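Local coordinates for Serine/threonine-protein kinase Tel1 (PDB 6SKY) that phosphorylates serine and threonine residues of target proteins with ATP and probably acts as a DNA damage sensor that activates checkpoint signaling, at residues V2664-L2670 against I2766-K2771; Y2742-T2746 against D2803-M2808. All coordinates share one frame; numbering follows the deposited sequence.

Contact 1 (V2664-L2670 against I2766-K2771); sequences VSNTIPL and ILLDHK. With AGS (phosphothiophosphoric acid-adenylate ester), chain C.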
loop_
_atom_site.group_PDB
_atom_site.type_symbol
_atom_site.label_atom_id
_atom_site.label_comp_id
_atom_site.label_asym_id
_atom_site.label_seq_id
_atom_site.Cartn_x
_atom_site.Cartn_y
_atom_site.Cartn_z
ATOM N N VAL A 2664 1.444 -17.702 41.328
ATOM C CA VAL A 2664 2.434 -16.881 40.643
ATOM C C VAL A 2664 3.237 -16.097 41.670
ATOM O O VAL A 2664 2.683 -15.519 42.613
ATOM C CB VAL A 2664 1.754 -15.969 39.611
ATOM C CG1 VAL A 2664 2.779 -15.157 38.882
ATOM C CG2 VAL A 2664 0.991 -16.801 38.626
ATOM N N SER A 2665 4.554 -16.066 41.478
ATOM C CA SER A 2665 5.508 -15.907 42.570
ATOM C C SER A 2665 5.326 -14.652 43.410
ATOM O O SER A 2665 4.939 -14.749 44.576
ATOM C CB SER A 2665 6.932 -15.925 42.017
ATOM O OG SER A 2665 7.129 -17.030 41.154
ATOM N N ASN A 2666 5.584 -13.479 42.847
ATOM C CA ASN A 2666 5.655 -12.257 43.643
ATOM C C ASN A 2666 4.745 -11.196 43.063
ATOM O O ASN A 2666 5.153 -10.084 42.747
ATOM C CB ASN A 2666 7.086 -11.755 43.798
ATOM C CG ASN A 2666 7.889 -11.897 42.552
ATOM O OD1 ASN A 2666 7.455 -11.500 41.482
ATOM N ND2 ASN A 2666 9.077 -12.465 42.677
ATOM N N THR A 2667 3.492 -11.569 42.877
ATOM C CA THR A 2667 2.448 -10.688 42.401
ATOM C C THR A 2667 1.564 -10.251 43.559
ATOM O O THR A 2667 1.752 -10.644 44.707
ATOM C CB THR A 2667 1.614 -11.390 41.335
ATOM O OG1 THR A 2667 1.052 -12.573 41.899
ATOM C CG2 THR A 2667 2.466 -11.773 40.159
ATOM N N ILE A 2668 0.592 -9.409 43.242
ATOM C CA ILE A 2668 -0.454 -9.014 44.177
ATOM C C ILE A 2668 -1.722 -8.805 43.360
ATOM O O ILE A 2668 -1.650 -8.242 42.268
ATOM C CB ILE A 2668 -0.057 -7.757 44.968
ATOM C CG1 ILE A 2668 -1.159 -7.361 45.939
ATOM C CG2 ILE A 2668 0.255 -6.600 44.055
ATOM C CD1 ILE A 2668 -0.855 -6.128 46.709
ATOM N N PRO A 2669 -2.885 -9.260 43.804
ATOM C CA PRO A 2669 -4.094 -9.031 43.016
ATOM C C PRO A 2669 -4.380 -7.551 42.875
ATOM O O PRO A 2669 -4.085 -6.754 43.759
ATOM C CB PRO A 2669 -5.174 -9.742 43.822
ATOM C CG PRO A 2669 -4.445 -10.774 44.541
ATOM C CD PRO A 2669 -3.137 -10.190 44.907
ATOM N N LEU A 2670 -4.943 -7.184 41.730
ATOM C CA LEU A 2670 -5.184 -5.778 41.444
ATOM C C LEU A 2670 -6.152 -5.171 42.443
ATOM O O LEU A 2670 -5.995 -4.017 42.850
ATOM C CB LEU A 2670 -5.708 -5.633 40.022
ATOM C CG LEU A 2670 -6.171 -4.274 39.534
ATOM C CD1 LEU A 2670 -4.996 -3.410 39.192
ATOM C CD2 LEU A 2670 -7.066 -4.454 38.343
ATOM N N ILE A 2766 -6.701 -10.509 37.831
ATOM C CA ILE A 2766 -5.596 -9.742 37.281
ATOM C C ILE A 2766 -4.599 -9.519 38.403
ATOM O O ILE A 2766 -4.955 -8.976 39.450
ATOM C CB ILE A 2766 -6.076 -8.409 36.693
ATOM C CG1 ILE A 2766 -7.189 -8.650 35.682
ATOM C CG2 ILE A 2766 -4.941 -7.657 36.059
ATOM C CD1 ILE A 2766 -7.875 -7.418 35.230
ATOM N N LEU A 2767 -3.361 -9.940 38.188
ATOM C CA LEU A 2767 -2.299 -9.848 39.171
ATOM C C LEU A 2767 -1.247 -8.869 38.688
ATOM O O LEU A 2767 -0.939 -8.823 37.502
ATOM C CB LEU A 2767 -1.655 -11.212 39.407
ATOM C CG LEU A 2767 -2.567 -12.412 39.619
ATOM C CD1 LEU A 2767 -1.751 -13.658 39.627
ATOM C CD2 LEU A 2767 -3.313 -12.282 40.901
ATOM N N LEU A 2768 -0.694 -8.095 39.609
ATOM C CA LEU A 2768 0.364 -7.144 39.322
ATOM C C LEU A 2768 1.676 -7.713 39.824
ATOM O O LEU A 2768 1.819 -7.971 41.017
ATOM C CB LEU A 2768 0.088 -5.810 39.999
ATOM C CG LEU A 2768 -1.229 -5.142 39.670
ATOM C CD1 LEU A 2768 -1.505 -4.060 40.669
ATOM C CD2 LEU A 2768 -1.138 -4.581 38.290
ATOM N N ASP A 2769 2.619 -7.913 38.918
ATOM C CA ASP A 2769 3.945 -8.399 39.268
ATOM C C ASP A 2769 4.785 -7.219 39.729
ATOM O O ASP A 2769 5.162 -6.371 38.923
ATOM C CB ASP A 2769 4.570 -9.089 38.063
ATOM C CG ASP A 2769 5.887 -9.740 38.377
ATOM O OD1 ASP A 2769 6.230 -9.878 39.558
ATOM O OD2 ASP A 2769 6.596 -10.121 37.434
ATOM N N HIS A 2770 5.082 -7.146 41.022
ATOM C CA HIS A 2770 5.820 -6.011 41.546
ATOM C C HIS A 2770 7.321 -6.230 41.545
ATOM O O HIS A 2770 8.028 -5.609 42.337
ATOM C CB HIS A 2770 5.330 -5.641 42.945
ATOM C CG HIS A 2770 5.475 -6.724 43.962
ATOM N ND1 HIS A 2770 4.435 -7.115 44.774
ATOM C CD2 HIS A 2770 6.539 -7.474 44.329
ATOM C CE1 HIS A 2770 4.848 -8.072 45.585
ATOM N NE2 HIS A 2770 6.121 -8.309 45.333
ATOM N N LYS A 2771 7.823 -7.096 40.673
ATOM C CA LYS A 2771 9.240 -7.156 40.364
ATOM C C LYS A 2771 9.553 -6.739 38.942
ATOM O O LYS A 2771 10.632 -6.209 38.695
ATOM C CB LYS A 2771 9.783 -8.569 40.581
ATOM C CG LYS A 2771 9.772 -9.021 42.011
ATOM C CD LYS A 2771 10.631 -8.136 42.872
ATOM C CE LYS A 2771 10.501 -8.517 44.328
ATOM N NZ LYS A 2771 11.167 -7.531 45.219
HETATM P PG AGS C . -14.238 -15.331 43.679
HETATM S S1G AGS C . -14.400 -13.521 42.975
HETATM O O2G AGS C . -14.009 -16.339 42.522
HETATM O O3G AGS C . -15.536 -15.713 44.440
HETATM P PB AGS C . -11.581 -15.458 44.105
HETATM O O1B AGS C . -11.515 -14.777 42.800
HETATM O O2B AGS C . -10.729 -14.838 45.210
HETATM O O3B AGS C . -13.046 -15.439 44.664
HETATM P PA AGS C . -9.893 -17.512 44.765
HETATM O O1A AGS C . -10.366 -18.170 45.987
HETATM O O2A AGS C . -9.097 -18.412 43.821
HETATM O O3A AGS C . -11.097 -16.944 43.922
HETATM O "O5'" AGS C . -9.040 -16.276 45.211
HETATM C "C5'" AGS C . -7.827 -16.506 45.939
HETATM C "C4'" AGS C . -7.010 -15.244 45.974
HETATM O "O4'" AGS C . -5.702 -15.511 45.435
HETATM C "C3'" AGS C . -7.559 -14.081 45.157
HETATM O "O3'" AGS C . -7.208 -12.835 45.743
HETATM C "C2'" AGS C . -6.895 -14.279 43.797
HETATM O "O2'" AGS C . -6.691 -13.036 43.142
HETATM C "C1'" AGS C . -5.549 -14.898 44.170
HETATM N N9 AGS C . -5.099 -15.911 43.228
HETATM C C8 AGS C . -5.872 -16.830 42.577
HETATM N N7 AGS C . -5.200 -17.628 41.786
HETATM C C5 AGS C . -3.891 -17.205 41.932
HETATM C C6 AGS C . -2.686 -17.643 41.356
HETATM N N6 AGS C . -2.602 -18.649 40.485
HETATM N N1 AGS C . -1.555 -17.005 41.714
HETATM C C2 AGS C . -1.632 -15.998 42.585
HETATM N N3 AGS C . -2.708 -15.497 43.192
HETATM C C4 AGS C . -3.813 -16.148 42.817
#
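Ile2668 and Leu2768 pair through both backbone groups where strand 2667-2669, leaving the hinge that links the two lobes of this PI3/PI4-kinase fold, runs antiparallel to strand 2766-2769. Leu2768 N gives an almost straight bond to Ile2668 O (2.8 Å, 178° at the hydrogen), and Ile2668 N returns one to Leu2768 O (2.9 Å) that is more bent, at 139°. The same two carbonyls also receive CA-H...O contacts, from Leu2767 and Thr2667. Beyond Pro2669, the N-cap of helix 2670-2681, Leu2670 N reaches Ile2766 O at 2.9 Å in the carbonyl plane, so this amide at the start of the helix is satisfied by the neighbouring strand. At the other end, His2770 N makes only a weak bond to Asn2666 O, an oxygen that also sits over the centre of the imidazole face. Asp2769 has its strongest partner outside the pair, a salt bridge from OD2 to Arg2647. Thr2667, Pro2669 and Leu2767 share the nucleotide side of the strands. With CG anti to its carbonyl carbon (chi1 -47°), Leu2767 spreads its two methyls under the adenine: CD2 also meets the Pro2669 ring, and CD1 lies 3.8 Å from C2 of the ATP analogue. Ile2668 and Leu2768 turn to the opposite face and pack on Phe2724; there Leu2768 CD1 lies 3.8 Å from Leu2670 CD1. The adenine is read by the hinge backbone, where Val2664 N donates to its N1 over 3.1 Å.

Contact 2 (Y2742-T2746 against D2803-M2808); sequences YTRTT and DIVDGM
Tyr2742 extends its ring across Gly2807, bringing Tyr2742 CE1 to 3.7 Å from Gly2807 C and its hydroxyl to the backbone of the facing helix. The phenol OH donates to Ile2804 O over 2.9 Å, in the carbonyl plane and on a lone pair, with a C=O...O angle of 114°; the acceptor in turn lies at the ring edge. A chi1 of 169°, with CG anti to the backbone N, carries the ring from helix 2732-2755 over to the other segment. These are two helical elements of the kinase C-lobe: long helix 2732-2755, which precedes the catalytic-loop region, and short helix 2802-2806 with the turn that follows it. Met2808, extended beyond CG, runs past both threonines of the long helix that face it. Its CG packs 3.8 Å from Thr2743 CG2, while CE, farther along, lies 3.9 Å from Thr2746 CG2. Both threonines turn their methyls to the methionine and spend their hydroxyls on their own helix: Thr2743 OG1 on Arg2739 O, Thr2746 OG1 on Tyr2742 O at 2.7 Å. That last carbonyl also accepts Thr2746 N, the two donors arriving from opposite faces of its plane. A phenylalanine in place of Tyr2742 would keep the ring but is likely to leave Ile2804 O without its side-chain donor, and with it the one hydrogen bond joining the segments. Phe2725 meets the tyrosine ring edge-to-face, and Thr2746 OG1 stands over one ring face, 3.9 Å above its centre.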
loop_
_atom_site.group_PDB
_atom_site.type_symbol
_atom_site.label_atom_id
_atom_site.label_comp_id
_atom_site.label_asym_id
_atom_site.label_seq_id
_atom_site.Cartn_x
_atom_site.Cartn_y
_atom_site.Cartn_z
ATOM N N TYR A 2742 4.257 -2.634 32.154
ATOM C CA TYR A 2742 2.832 -2.665 32.461
ATOM C C TYR A 2742 1.992 -2.307 31.244
ATOM O O TYR A 2742 1.050 -3.026 30.895
ATOM C CB TYR A 2742 2.551 -1.718 33.617
ATOM C CG TYR A 2742 1.103 -1.439 33.889
ATOM C CD1 TYR A 2742 0.494 -0.322 33.373
ATOM C CD2 TYR A 2742 0.355 -2.275 34.677
ATOM C CE1 TYR A 2742 -0.802 -0.061 33.609
ATOM C CE2 TYR A 2742 -0.944 -2.014 34.920
ATOM C CZ TYR A 2742 -1.517 -0.902 34.385
ATOM O OH TYR A 2742 -2.831 -0.626 34.623
ATOM N N THR A 2743 2.316 -1.195 30.585
ATOM C CA THR A 2743 1.510 -0.758 29.449
ATOM C C THR A 2743 1.551 -1.765 28.307
ATOM O O THR A 2743 0.524 -2.050 27.685
ATOM C CB THR A 2743 1.978 0.607 28.968
ATOM O OG1 THR A 2743 2.135 1.479 30.085
ATOM C CG2 THR A 2743 0.972 1.204 28.059
ATOM N N ARG A 2744 2.719 -2.335 28.030
ATOM C CA ARG A 2744 2.834 -3.276 26.924
ATOM C C ARG A 2744 2.098 -4.577 27.195
ATOM O O ARG A 2744 1.422 -5.104 26.307
ATOM C CB ARG A 2744 4.294 -3.565 26.638
ATOM C CG ARG A 2744 4.986 -2.521 25.845
ATOM C CD ARG A 2744 6.430 -2.853 25.769
ATOM N NE ARG A 2744 7.170 -1.896 24.971
ATOM C CZ ARG A 2744 8.483 -1.938 24.816
ATOM N NH1 ARG A 2744 9.092 -1.041 24.070
ATOM N NH2 ARG A 2744 9.184 -2.882 25.413
ATOM N N THR A 2745 2.244 -5.143 28.391
ATOM C CA THR A 2745 1.534 -6.383 28.674
ATOM C C THR A 2745 0.032 -6.168 28.733
ATOM O O THR A 2745 -0.728 -7.044 28.308
ATOM C CB THR A 2745 2.043 -7.003 29.964
ATOM O OG1 THR A 2745 2.074 -6.014 30.984
ATOM C CG2 THR A 2745 3.423 -7.513 29.768
ATOM N N THR A 2746 -0.417 -5.005 29.204
ATOM C CA THR A 2746 -1.843 -4.705 29.172
ATOM C C THR A 2746 -2.358 -4.605 27.747
ATOM O O THR A 2746 -3.434 -5.112 27.438
ATOM C CB THR A 2746 -2.112 -3.421 29.937
ATOM O OG1 THR A 2746 -1.555 -3.542 31.243
ATOM C CG2 THR A 2746 -3.571 -3.180 30.073
ATOM N N ASP A 2803 -8.692 3.235 36.511
ATOM C CA ASP A 2803 -7.488 2.828 37.215
ATOM C C ASP A 2803 -6.506 2.104 36.311
ATOM O O ASP A 2803 -5.300 2.238 36.498
ATOM C CB ASP A 2803 -7.843 1.947 38.404
ATOM C CG ASP A 2803 -7.875 2.714 39.700
ATOM O OD1 ASP A 2803 -8.969 3.098 40.153
ATOM O OD2 ASP A 2803 -6.798 2.952 40.266
ATOM N N ILE A 2804 -6.980 1.332 35.341
ATOM C CA ILE A 2804 -6.050 0.702 34.416
ATOM C C ILE A 2804 -5.338 1.759 33.588
ATOM O O ILE A 2804 -4.137 1.663 33.338
ATOM C CB ILE A 2804 -6.776 -0.333 33.535
ATOM C CG1 ILE A 2804 -6.740 -1.719 34.169
ATOM C CG2 ILE A 2804 -6.123 -0.445 32.193
ATOM C CD1 ILE A 2804 -7.450 -1.822 35.451
ATOM N N VAL A 2805 -6.058 2.799 33.184
ATOM C CA VAL A 2805 -5.479 3.843 32.355
ATOM C C VAL A 2805 -4.614 4.786 33.173
ATOM O O VAL A 2805 -3.674 5.383 32.646
ATOM C CB VAL A 2805 -6.602 4.590 31.625
ATOM C CG1 VAL A 2805 -6.054 5.693 30.795
ATOM C CG2 VAL A 2805 -7.356 3.644 30.759
ATOM N N ASP A 2806 -4.900 4.937 34.466
ATOM C CA ASP A 2806 -4.084 5.806 35.301
ATOM C C ASP A 2806 -2.659 5.296 35.432
ATOM O O ASP A 2806 -1.727 6.091 35.554
ATOM C CB ASP A 2806 -4.721 5.946 36.675
ATOM C CG ASP A 2806 -4.135 7.079 37.470
ATOM O OD1 ASP A 2806 -4.192 8.230 37.004
ATOM O OD2 ASP A 2806 -3.627 6.830 38.572
ATOM N N GLY A 2807 -2.464 3.984 35.419
ATOM C CA GLY A 2807 -1.131 3.439 35.520
ATOM C C GLY A 2807 -0.294 3.591 34.275
ATOM O O GLY A 2807 0.902 3.301 34.319
ATOM N N MET A 2808 -0.886 4.038 33.174
ATOM C CA MET A 2808 -0.189 4.164 31.907
ATOM C C MET A 2808 0.529 5.487 31.741
ATOM O O MET A 2808 1.303 5.634 30.794
ATOM C CB MET A 2808 -1.165 3.990 30.748
ATOM C CG MET A 2808 -1.574 2.575 30.516
ATOM S SD MET A 2808 -2.939 2.421 29.385
ATOM C CE MET A 2808 -3.320 0.710 29.674
#

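In the fold
Contacts 1 and 2 lie in the same kinase domain, their centres 14 Å apart, and their segments alternate along the chain: helix 2732-2755 of contact 2 is followed, after a loop, by strand 2766-2769 of contact 1. They also touch. From the start of its helix, Leu2670 CD2 packs 3.9 Å from Ile2804 CD1; from the strand face turned away from the nucleotide, Leu2768 CD2 lies 4.2 Å from Tyr2742 CE2. Only contact 1 supplies pocket residues, and its Leu2767 side chain is about 8 Å from a bound magnesium ion. Contact 2 lies farther from the nucleotide, with the Ile2804 side chain about 14 Å from the ATP analogue.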